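Local coordinates for protein archease, possible chaperone (Thermotoga maritima, PDB 1J5U) that probably activates the tRNA-splicing ligase RtcB by promoting its guanylylation, and binds a calcium ion, at residues N30-L35 against D67-T72; E38-L43 against W84-I89; Y116-F121 against K131-T136. All coordinates share one frame; numbering follows the deposited sequence.

Interaction 1 (N30-L35 against D67-T72); sequences NSYEEL and DAFFDT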
loop_
_atom_site.group_PDB
_atom_site.type_symbol
_atom_site.label_atom_id
_atom_site.label_comp_id
_atom_site.label_asym_id
_atom_site.label_seq_id
_atom_site.Cartn_x
_atom_site.Cartn_y
_atom_site.Cartn_z
ATOM N N ASN A 30 -14.693 3.653 5.658
ATOM C CA ASN A 30 -15.791 2.968 6.342
ATOM C C ASN A 30 -15.668 1.450 6.252
ATOM O O ASN A 30 -16.514 0.734 6.772
ATOM C CB ASN A 30 -17.148 3.394 5.747
ATOM C CG ASN A 30 -17.465 4.879 5.980
ATOM O OD1 ASN A 30 -17.919 5.581 5.066
ATOM N ND2 ASN A 30 -17.239 5.357 7.206
ATOM N N SER A 31 -14.622 0.952 5.605
ATOM C CA SER A 31 -14.492 -0.496 5.440
ATOM C C SER A 31 -13.066 -0.877 5.097
ATOM O O SER A 31 -12.259 -0.022 4.753
ATOM C CB SER A 31 -15.386 -0.963 4.288
ATOM O OG SER A 31 -14.825 -0.536 3.053
ATOM N N TYR A 32 -12.795 -2.170 5.185
ATOM C CA TYR A 32 -11.491 -2.743 4.891
ATOM C C TYR A 32 -11.097 -2.441 3.452
ATOM O O TYR A 32 -9.949 -2.134 3.167
ATOM C CB TYR A 32 -11.536 -4.257 5.115
ATOM C CG TYR A 32 -10.284 -4.982 4.686
ATOM C CD1 TYR A 32 -9.129 -4.964 5.476
ATOM C CD2 TYR A 32 -10.256 -5.689 3.497
ATOM C CE1 TYR A 32 -7.977 -5.641 5.081
ATOM C CE2 TYR A 32 -9.112 -6.372 3.095
ATOM C CZ TYR A 32 -7.975 -6.341 3.889
ATOM O OH TYR A 32 -6.851 -7.012 3.471
ATOM N N GLU A 33 -12.064 -2.538 2.550
ATOM C CA GLU A 33 -11.813 -2.264 1.145
ATOM C C GLU A 33 -11.369 -0.812 0.940
ATOM O O GLU A 33 -10.466 -0.545 0.142
ATOM C CB GLU A 33 -13.073 -2.530 0.324
ATOM C CG GLU A 33 -12.875 -2.304 -1.152
ATOM C CD GLU A 33 -14.108 -2.666 -1.977
ATOM O OE1 GLU A 33 -15.049 -3.256 -1.415
ATOM O OE2 GLU A 33 -14.122 -2.365 -3.187
ATOM N N GLU A 34 -11.988 0.124 1.659
ATOM C CA GLU A 34 -11.618 1.531 1.507
ATOM C C GLU A 34 -10.220 1.806 2.082
ATOM O O GLU A 34 -9.535 2.705 1.619
ATOM C CB GLU A 34 -12.659 2.456 2.152
ATOM C CG GLU A 34 -13.987 2.461 1.409
ATOM C CD GLU A 34 -14.915 3.582 1.870
ATOM O OE1 GLU A 34 -14.648 4.233 2.907
ATOM O OE2 GLU A 34 -15.926 3.801 1.192
ATOM N N LEU A 35 -9.808 1.043 3.089
ATOM C CA LEU A 35 -8.459 1.220 3.606
ATOM C C LEU A 35 -7.481 0.766 2.531
ATOM O O LEU A 35 -6.425 1.367 2.362
ATOM C CB LEU A 35 -8.239 0.423 4.887
ATOM C CG LEU A 35 -9.135 0.888 6.046
ATOM C CD1 LEU A 35 -8.715 0.167 7.292
ATOM C CD2 LEU A 35 -8.996 2.415 6.253
ATOM N N ASP A 67 -2.978 -8.785 8.921
ATOM C CA ASP A 67 -2.151 -9.711 8.156
ATOM C C ASP A 67 -2.531 -9.728 6.679
ATOM O O ASP A 67 -1.658 -9.682 5.810
ATOM C CB ASP A 67 -2.253 -11.147 8.696
ATOM C CG ASP A 67 -1.503 -11.342 10.014
ATOM O OD1 ASP A 67 -0.568 -10.568 10.297
ATOM O OD2 ASP A 67 -1.849 -12.281 10.755
ATOM N N ALA A 68 -3.825 -9.809 6.387
ATOM C CA ALA A 68 -4.260 -9.842 4.991
ATOM C C ALA A 68 -3.918 -8.506 4.342
ATOM O O ALA A 68 -3.523 -8.468 3.180
ATOM C CB ALA A 68 -5.775 -10.103 4.886
ATOM N N PHE A 69 -4.085 -7.418 5.099
ATOM C CA PHE A 69 -3.781 -6.082 4.592
ATOM C C PHE A 69 -2.306 -6.004 4.209
ATOM O O PHE A 69 -1.949 -5.553 3.119
ATOM C CB PHE A 69 -4.114 -5.025 5.644
ATOM C CG PHE A 69 -4.000 -3.599 5.130
ATOM C CD1 PHE A 69 -2.857 -2.851 5.363
ATOM C CD2 PHE A 69 -5.073 -2.997 4.467
ATOM C CE1 PHE A 69 -2.782 -1.496 4.959
ATOM C CE2 PHE A 69 -5.011 -1.669 4.062
ATOM C CZ PHE A 69 -3.853 -0.906 4.316
ATOM N N PHE A 70 -1.460 -6.454 5.127
ATOM C CA PHE A 70 -0.012 -6.495 4.943
ATOM C C PHE A 70 0.358 -7.312 3.703
ATOM O O PHE A 70 1.116 -6.842 2.849
ATOM C CB PHE A 70 0.635 -7.091 6.217
ATOM C CG PHE A 70 2.129 -7.261 6.140
ATOM C CD1 PHE A 70 2.693 -8.402 5.542
ATOM C CD2 PHE A 70 2.975 -6.289 6.668
ATOM C CE1 PHE A 70 4.088 -8.570 5.471
ATOM C CE2 PHE A 70 4.372 -6.431 6.608
ATOM C CZ PHE A 70 4.940 -7.574 6.008
ATOM N N ASP A 71 -0.165 -8.539 3.597
ATOM C CA ASP A 71 0.116 -9.373 2.435
ATOM C C ASP A 71 -0.342 -8.742 1.130
ATOM O O ASP A 71 0.324 -8.842 0.112
ATOM C CB ASP A 71 -0.589 -10.733 2.544
ATOM C CG ASP A 71 -0.010 -11.593 3.639
ATOM O OD1 ASP A 71 1.090 -11.262 4.104
ATOM O OD2 ASP A 71 -0.651 -12.591 4.018
ATOM N N THR A 72 -1.513 -8.130 1.151
ATOM C CA THR A 72 -2.056 -7.522 -0.062
ATOM C C THR A 72 -1.259 -6.314 -0.545
ATOM O O THR A 72 -0.890 -6.214 -1.712
ATOM C CB THR A 72 -3.521 -7.093 0.166
ATOM O OG1 THR A 72 -4.302 -8.246 0.494
ATOM C CG2 THR A 72 -4.108 -6.433 -1.084
HETATM O O HOH W 1 -6.972 -8.275 1.059
#

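Interaction 2 (E38-L43 against W84-I89); sequences EARNIL and WAPWRI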
loop_
_atom_site.group_PDB
_atom_site.type_symbol
_atom_site.label_atom_id
_atom_site.label_comp_id
_atom_site.label_asym_id
_atom_site.label_seq_id
_atom_site.Cartn_x
_atom_site.Cartn_y
_atom_site.Cartn_z
ATOM N N GLU A 38 -7.139 3.399 0.017
ATOM C CA GLU A 38 -6.237 4.443 0.504
ATOM C C GLU A 38 -4.755 3.995 0.444
ATOM O O GLU A 38 -3.863 4.800 0.175
ATOM C CB GLU A 38 -6.643 4.860 1.918
ATOM C CG GLU A 38 -7.884 5.791 1.927
ATOM C CD GLU A 38 -7.694 7.008 1.031
ATOM O OE1 GLU A 38 -6.537 7.453 0.892
ATOM O OE2 GLU A 38 -8.688 7.529 0.466
ATOM N N ALA A 39 -4.486 2.713 0.684
ATOM C CA ALA A 39 -3.097 2.210 0.581
ATOM C C ALA A 39 -2.688 2.375 -0.882
ATOM O O ALA A 39 -1.565 2.787 -1.197
ATOM C CB ALA A 39 -3.015 0.722 0.993
ATOM N N ARG A 40 -3.604 2.044 -1.782
ATOM C CA ARG A 40 -3.352 2.203 -3.207
ATOM C C ARG A 40 -3.041 3.685 -3.519
ATOM O O ARG A 40 -2.062 3.994 -4.195
ATOM C CB ARG A 40 -4.582 1.782 -4.029
ATOM C CG ARG A 40 -4.475 2.177 -5.521
ATOM C CD ARG A 40 -5.873 2.233 -6.184
ATOM N NE ARG A 40 -6.660 3.297 -5.568
ATOM C CZ ARG A 40 -7.988 3.374 -5.592
ATOM N NH1 ARG A 40 -8.697 2.442 -6.227
ATOM N NH2 ARG A 40 -8.611 4.348 -4.931
ATOM N N ASN A 41 -3.907 4.587 -3.061
ATOM C CA ASN A 41 -3.697 6.014 -3.301
ATOM C C ASN A 41 -2.304 6.468 -2.847
ATOM O O ASN A 41 -1.639 7.216 -3.552
ATOM C CB ASN A 41 -4.780 6.848 -2.584
ATOM C CG ASN A 41 -6.152 6.662 -3.196
ATOM O OD1 ASN A 41 -6.272 6.163 -4.316
ATOM N ND2 ASN A 41 -7.198 7.070 -2.471
ATOM N N ILE A 42 -1.872 6.009 -1.679
ATOM C CA ILE A 42 -0.562 6.364 -1.141
ATOM C C ILE A 42 0.571 5.910 -2.067
ATOM O O ILE A 42 1.474 6.697 -2.386
ATOM C CB ILE A 42 -0.348 5.743 0.279
ATOM C CG1 ILE A 42 -1.276 6.429 1.304
ATOM C CG2 ILE A 42 1.133 5.885 0.703
ATOM C CD1 ILE A 42 -1.215 5.820 2.706
ATOM N N LEU A 43 0.516 4.644 -2.502
ATOM C CA LEU A 43 1.530 4.083 -3.391
ATOM C C LEU A 43 1.684 4.877 -4.699
ATOM O O LEU A 43 2.806 5.206 -5.114
ATOM C CB LEU A 43 1.208 2.590 -3.703
ATOM C CG LEU A 43 1.293 1.597 -2.528
ATOM C CD1 LEU A 43 0.922 0.184 -3.017
ATOM C CD2 LEU A 43 2.724 1.588 -1.937
ATOM N N TRP A 84 3.668 -2.977 -12.718
ATOM C CA TRP A 84 2.207 -2.916 -12.621
ATOM C C TRP A 84 1.715 -2.224 -11.320
ATOM O O TRP A 84 2.101 -2.610 -10.233
ATOM C CB TRP A 84 1.614 -4.339 -12.679
ATOM C CG TRP A 84 1.859 -5.073 -13.989
ATOM C CD1 TRP A 84 2.879 -5.925 -14.276
ATOM C CD2 TRP A 84 1.076 -4.969 -15.180
ATOM N NE1 TRP A 84 2.787 -6.364 -15.581
ATOM C CE2 TRP A 84 1.686 -5.791 -16.157
ATOM C CE3 TRP A 84 -0.084 -4.261 -15.517
ATOM C CZ2 TRP A 84 1.175 -5.923 -17.450
ATOM C CZ3 TRP A 84 -0.596 -4.396 -16.815
ATOM C CH2 TRP A 84 0.038 -5.222 -17.759
ATOM N N ALA A 85 0.829 -1.245 -11.451
ATOM C CA ALA A 85 0.317 -0.538 -10.284
ATOM C C ALA A 85 -1.170 -0.790 -10.012
ATOM O O ALA A 85 -1.979 -0.854 -10.940
ATOM C CB ALA A 85 0.572 0.964 -10.444
ATOM N N PRO A 86 -1.537 -0.966 -8.731
ATOM C CA PRO A 86 -2.946 -1.198 -8.387
ATOM C C PRO A 86 -3.750 0.036 -8.814
ATOM O O PRO A 86 -3.350 1.171 -8.564
ATOM C CB PRO A 86 -2.906 -1.403 -6.868
ATOM C CG PRO A 86 -1.706 -0.531 -6.441
ATOM C CD PRO A 86 -0.690 -0.924 -7.518
ATOM N N TRP A 87 -4.889 -0.179 -9.456
ATOM C CA TRP A 87 -5.691 0.936 -9.943
ATOM C C TRP A 87 -7.140 0.934 -9.451
ATOM O O TRP A 87 -7.643 1.945 -8.922
ATOM C CB TRP A 87 -5.639 0.941 -11.486
ATOM C CG TRP A 87 -6.540 1.946 -12.146
ATOM C CD1 TRP A 87 -6.541 3.306 -11.968
ATOM C CD2 TRP A 87 -7.564 1.668 -13.102
ATOM N NE1 TRP A 87 -7.506 3.886 -12.755
ATOM C CE2 TRP A 87 -8.149 2.903 -13.462
ATOM C CE3 TRP A 87 -8.044 0.491 -13.693
ATOM C CZ2 TRP A 87 -9.195 2.997 -14.389
ATOM C CZ3 TRP A 87 -9.087 0.582 -14.620
ATOM C CH2 TRP A 87 -9.649 1.831 -14.957
ATOM N N ARG A 88 -7.818 -0.195 -9.631
ATOM C CA ARG A 88 -9.200 -0.305 -9.193
ATOM C C ARG A 88 -9.390 -1.544 -8.330
ATOM O O ARG A 88 -8.653 -2.518 -8.457
ATOM C CB ARG A 88 -10.140 -0.353 -10.404
ATOM C CG ARG A 88 -10.283 1.008 -11.098
ATOM C CD ARG A 88 -11.156 1.957 -10.269
ATOM N NE ARG A 88 -11.177 3.328 -10.781
ATOM C CZ ARG A 88 -10.268 4.257 -10.489
ATOM N NH1 ARG A 88 -9.249 3.973 -9.683
ATOM N NH2 ARG A 88 -10.381 5.479 -10.997
ATOM N N ILE A 89 -10.370 -1.479 -7.444
ATOM C CA ILE A 89 -10.661 -2.582 -6.547
ATOM C C ILE A 89 -12.154 -2.844 -6.572
ATOM O O ILE A 89 -12.972 -1.926 -6.398
ATOM C CB ILE A 89 -10.222 -2.265 -5.106
ATOM C CG1 ILE A 89 -8.742 -1.847 -5.102
ATOM C CG2 ILE A 89 -10.455 -3.505 -4.220
ATOM C CD1 ILE A 89 -8.267 -1.229 -3.793
HETATM O O HOH W 2 -11.290 1.228 -6.694
#

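Interaction 3 (Y116-F121 against K131-T136); sequences YHLLKF and KVVFDT. With CA (calcium ion), chain B.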
loop_
_atom_site.group_PDB
_atom_site.type_symbol
_atom_site.label_atom_id
_atom_site.label_comp_id
_atom_site.label_asym_id
_atom_site.label_seq_id
_atom_site.Cartn_x
_atom_site.Cartn_y
_atom_site.Cartn_z
ATOM N N TYR A 116 4.913 -3.742 9.607
ATOM C CA TYR A 116 3.882 -4.015 10.590
ATOM C C TYR A 116 3.864 -2.916 11.654
ATOM O O TYR A 116 3.033 -2.936 12.553
ATOM C CB TYR A 116 4.116 -5.362 11.280
ATOM C CG TYR A 116 3.415 -6.520 10.612
ATOM C CD1 TYR A 116 4.131 -7.473 9.887
ATOM C CD2 TYR A 116 2.030 -6.659 10.702
ATOM C CE1 TYR A 116 3.482 -8.539 9.266
ATOM C CE2 TYR A 116 1.371 -7.714 10.082
ATOM C CZ TYR A 116 2.102 -8.650 9.366
ATOM O OH TYR A 116 1.444 -9.690 8.741
ATOM N N HIS A 117 4.767 -1.947 11.534
ATOM C CA HIS A 117 4.851 -0.855 12.522
ATOM C C HIS A 117 3.549 -0.089 12.652
ATOM O O HIS A 117 3.067 0.472 11.672
ATOM C CB HIS A 117 5.937 0.159 12.141
ATOM C CG HIS A 117 7.326 -0.397 12.132
ATOM N ND1 HIS A 117 7.911 -0.961 13.248
ATOM C CD2 HIS A 117 8.254 -0.454 11.148
ATOM C CE1 HIS A 117 9.140 -1.341 12.950
ATOM N NE2 HIS A 117 9.372 -1.046 11.682
ATOM N N LEU A 118 2.998 -0.061 13.862
ATOM C CA LEU A 118 1.765 0.660 14.147
ATOM C C LEU A 118 0.545 0.218 13.323
ATOM O O LEU A 118 -0.465 0.917 13.301
ATOM C CB LEU A 118 1.998 2.172 13.948
ATOM C CG LEU A 118 3.188 2.736 14.760
ATOM C CD1 LEU A 118 3.418 4.228 14.438
ATOM C CD2 LEU A 118 2.922 2.524 16.255
ATOM N N LEU A 119 0.640 -0.914 12.638
ATOM C CA LEU A 119 -0.485 -1.412 11.836
ATOM C C LEU A 119 -1.492 -2.038 12.797
ATOM O O LEU A 119 -1.220 -3.089 13.373
ATOM C CB LEU A 119 0.005 -2.469 10.838
ATOM C CG LEU A 119 -1.008 -2.937 9.785
ATOM C CD1 LEU A 119 -1.640 -1.701 9.087
ATOM C CD2 LEU A 119 -0.303 -3.840 8.765
ATOM N N LYS A 120 -2.636 -1.382 12.990
ATOM C CA LYS A 120 -3.687 -1.857 13.897
ATOM C C LYS A 120 -5.006 -1.164 13.549
ATOM O O LYS A 120 -5.132 0.054 13.715
ATOM C CB LYS A 120 -3.325 -1.524 15.358
ATOM C CG LYS A 120 -4.358 -1.932 16.404
ATOM C CD LYS A 120 -4.030 -1.257 17.751
ATOM C CE LYS A 120 -4.838 -1.816 18.937
ATOM N NZ LYS A 120 -6.312 -1.528 18.860
ATOM N N PHE A 121 -5.982 -1.928 13.060
ATOM C CA PHE A 121 -7.264 -1.345 12.696
ATOM C C PHE A 121 -8.026 -0.913 13.952
ATOM O O PHE A 121 -8.107 -1.663 14.933
ATOM C CB PHE A 121 -8.120 -2.347 11.904
ATOM C CG PHE A 121 -7.492 -2.807 10.603
ATOM C CD1 PHE A 121 -6.765 -1.928 9.808
ATOM C CD2 PHE A 121 -7.683 -4.107 10.149
ATOM C CE1 PHE A 121 -6.243 -2.338 8.585
ATOM C CE2 PHE A 121 -7.163 -4.517 8.927
ATOM C CZ PHE A 121 -6.447 -3.639 8.150
ATOM N N LYS A 131 -2.732 3.530 11.279
ATOM C CA LYS A 131 -1.556 4.171 10.748
ATOM C C LYS A 131 -0.978 3.096 9.815
ATOM O O LYS A 131 -1.252 1.909 9.988
ATOM C CB LYS A 131 -0.548 4.485 11.867
ATOM C CG LYS A 131 -0.413 5.985 12.196
ATOM C CD LYS A 131 0.525 6.215 13.371
ATOM C CE LYS A 131 0.800 7.691 13.587
ATOM N NZ LYS A 131 -0.466 8.472 13.588
ATOM N N VAL A 132 -0.221 3.518 8.808
ATOM C CA VAL A 132 0.465 2.598 7.919
ATOM C C VAL A 132 1.854 3.193 7.806
ATOM O O VAL A 132 2.021 4.397 7.505
ATOM C CB VAL A 132 -0.175 2.475 6.502
ATOM C CG1 VAL A 132 -1.429 1.585 6.585
ATOM C CG2 VAL A 132 -0.521 3.855 5.936
ATOM N N VAL A 133 2.846 2.354 8.064
ATOM C CA VAL A 133 4.237 2.795 8.028
ATOM C C VAL A 133 4.998 2.021 6.973
ATOM O O VAL A 133 5.003 0.772 6.969
ATOM C CB VAL A 133 4.891 2.596 9.414
ATOM C CG1 VAL A 133 6.409 2.891 9.347
ATOM C CG2 VAL A 133 4.207 3.506 10.428
ATOM N N PHE A 134 5.620 2.767 6.069
ATOM C CA PHE A 134 6.371 2.180 4.982
ATOM C C PHE A 134 7.872 2.373 5.118
ATOM O O PHE A 134 8.360 3.333 5.733
ATOM C CB PHE A 134 5.937 2.775 3.637
ATOM C CG PHE A 134 4.486 2.585 3.333
ATOM C CD1 PHE A 134 3.536 3.468 3.851
ATOM C CD2 PHE A 134 4.069 1.531 2.524
ATOM C CE1 PHE A 134 2.184 3.306 3.558
ATOM C CE2 PHE A 134 2.717 1.355 2.216
ATOM C CZ PHE A 134 1.775 2.245 2.733
ATOM N N ASP A 135 8.579 1.438 4.503
ATOM C CA ASP A 135 10.025 1.405 4.468
ATOM C C ASP A 135 10.445 1.932 3.086
ATOM O O ASP A 135 9.873 1.538 2.074
ATOM C CB ASP A 135 10.479 -0.048 4.690
ATOM C CG ASP A 135 11.984 -0.205 4.638
ATOM O OD1 ASP A 135 12.668 0.757 4.992
ATOM O OD2 ASP A 135 12.476 -1.281 4.260
ATOM N N THR A 136 11.401 2.861 3.048
ATOM C CA THR A 136 11.891 3.393 1.778
ATOM C C THR A 136 13.409 3.215 1.707
ATOM O O THR A 136 14.006 3.563 0.673
ATOM C CB THR A 136 11.563 4.901 1.585
ATOM O OG1 THR A 136 12.183 5.666 2.623
ATOM C CG2 THR A 136 10.050 5.145 1.634
ATOM O OXT THR A 136 13.978 2.707 2.679
HETATM CA CA CA B . 14.571 2.223 5.075
HETATM O O HOH W 3 2.284 -0.068 9.190
HETATM O O HOH W 4 -3.480 2.363 14.195
HETATM O O HOH W 5 15.670 4.501 6.153
HETATM O O HOH W 6 16.827 3.122 3.531
HETATM O O HOH W 7 16.752 0.830 6.128
#

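Interaction 1 (N30-L35 against D67-T72)
The Y32 side chain reaches over the first turns of helix 66-81 and lies across the base of F69, the two side chains crossing at a slant. Its CE1 comes 4.0 Å from F69 CB, while the phenol OH passes beyond it, 3.6 Å from A68 CB. With CG anti to the backbone N (chi1 173°), the Y32 ring is carried away from its own helix toward the neighbouring one. The hydroxyl oxygen also comes 3.2 Å from F69 N, but the angle is too poor for a hydrogen bond. Its polar link is instead a water in the plane of the phenol ring, 2.7 Å from Y32 OH, which donates to T72 OG1. T72 OG1 in turn donates to A68 O, which also accepts T72 N from the opposite face of the carbonyl plane, so A68 O is gripped from both faces, while the hydroxyl itself is held between the water and this carbonyl.

The contact is a buried helix-helix junction at the start of helix 32-47, where S31 is the N-cap and its OG accepts a bond from E34 N. One turn inward, L35 meets the edge of the F69 ring: F69 CE2 lies 3.8 Å from L35 O and 3.9 Å from L35 CB. I27 of strand 23-29 touches both L35 and F69, and F121 packs on Y32 and L35 from strand 113-124.

Interaction 2 (E38-L43 against W84-I89)
The R40 guanidinium has NH1 of R88 over one face, 3.8 Å from its own NH1, and at its edge, in plane, lie a water and the amide carbon of N41. The two guanidinium planes are turned 59° apart. R88 is itself layered: W87 NE1 lies over one face of its guanidinium, while R88 CG sits 3.4 Å above the centre of the indole. Both arginines converge on one carbonyl, W87 O. R88 NH1 donates to it at 2.7 Å from above the carbonyl plane, and R40 NH1 comes within 2.9 Å of it.

R40 leaves its helix with CG anti to the backbone N, and a bend at chi3 (65°) turns the guanidinium back to N41. NE and NH2 both bind N41 OD1, a side-on grip from one face of the amide that restrains rotation of the guanidinium. NH1 then donates to the water, which also accepts from I89 N. Cutting R40 back to alanine removes these donors and is likely to leave N41 OD1 and the water without them and to open a gap over P86.

The aliphatic part of R40 slides past the proline ring, CG to CG 4.0 Å, and R40 CG also comes 3.4 Å from P86 O, a buried carbonyl with no polar partner. L43 CD1 touches P86 CG more loosely.

W87 and R88 both face T99, forming a classic beta bulge in strand 84-92. This strand runs at 143° to helix segment 38-43, the axes 8.5 Å apart at closest. F100 of strand 95-105 packs on P86, W76 of helix 66-81 touches R40, and A39 and I42 of helix 32-47 reach F69 and strand 23-29 respectively.

Interaction 3 (Y116-F121 against K131-T136)
K131 meets L118 at the start of the second segment, the two side chains lying side by side and pointing the same way, with K131 CD 3.7 Å from L118 CD1. The lysine thus contributes its methylenes to the contact. Its backbone N donates to a water that lies within reach of K120 O, while K131 O is approached by the L119 methyl CD1.

V132 starts away from the facing segment, but CG1, anti to the carbonyl carbon (chi1 -77°), still touches L119 CD1 at 4.1 Å. The two side chains cross at a slant beneath F69 of helix 66-81, which packs on both.

V133 points back toward the turn. Its CB lies 3.8 Å from H117 CB, and CG2 is placed 3.5 Å from H117 O and also reaches L118 CD1. No direct hydrogen bond joins the two segments; a water accepts a hydrogen bond from V133 N and donates one to H117 O, each at 2.7 Å. This gap in the pairing coincides with the type II turn from Y116 to L119, closed by L119 N to Y116 O, where strand 113-124 is broken within its hairpin with strand 127-135. The H117 ring is directed elsewhere, NE2 bonding to T20 OG1.

F134 faces the other way, onto I42 of helix 32-47. D135 then binds calcium through OD1 at 2.4 Å, and T136 through its terminal OXT at 2.5 Å; three waters, H19 O and D22 OD2 complete the site.

The hairpin is therefore joined here by apolar contacts and bridging waters, whereas the strand's end is held by metal coordination: the negative carboxylates of D135, D22 and the C terminus would probably repel one another without the calcium among them.

After strand 23-29 the chain enters helix 32-47, and interaction 1 closes a loop of 31 residues by joining its start to helix 66-81. Interaction 2 begins farther along helix 32-47 and closes on strand 84-92, which follows helix 66-81, so the two loops cross. F69 CZ against A39 CB, 3.8 Å apart, links them. Interaction 3 comes later in series, a short hairpin closure between strands 113-124 and 127-135. It returns to both: Y116 OH probably bonds to D67 OD1, and I42 packs on V132 and F134. The three contacts thereby tie both helices to the three-stranded sheet on one side and, through strand 84-92, to the four-stranded sheet.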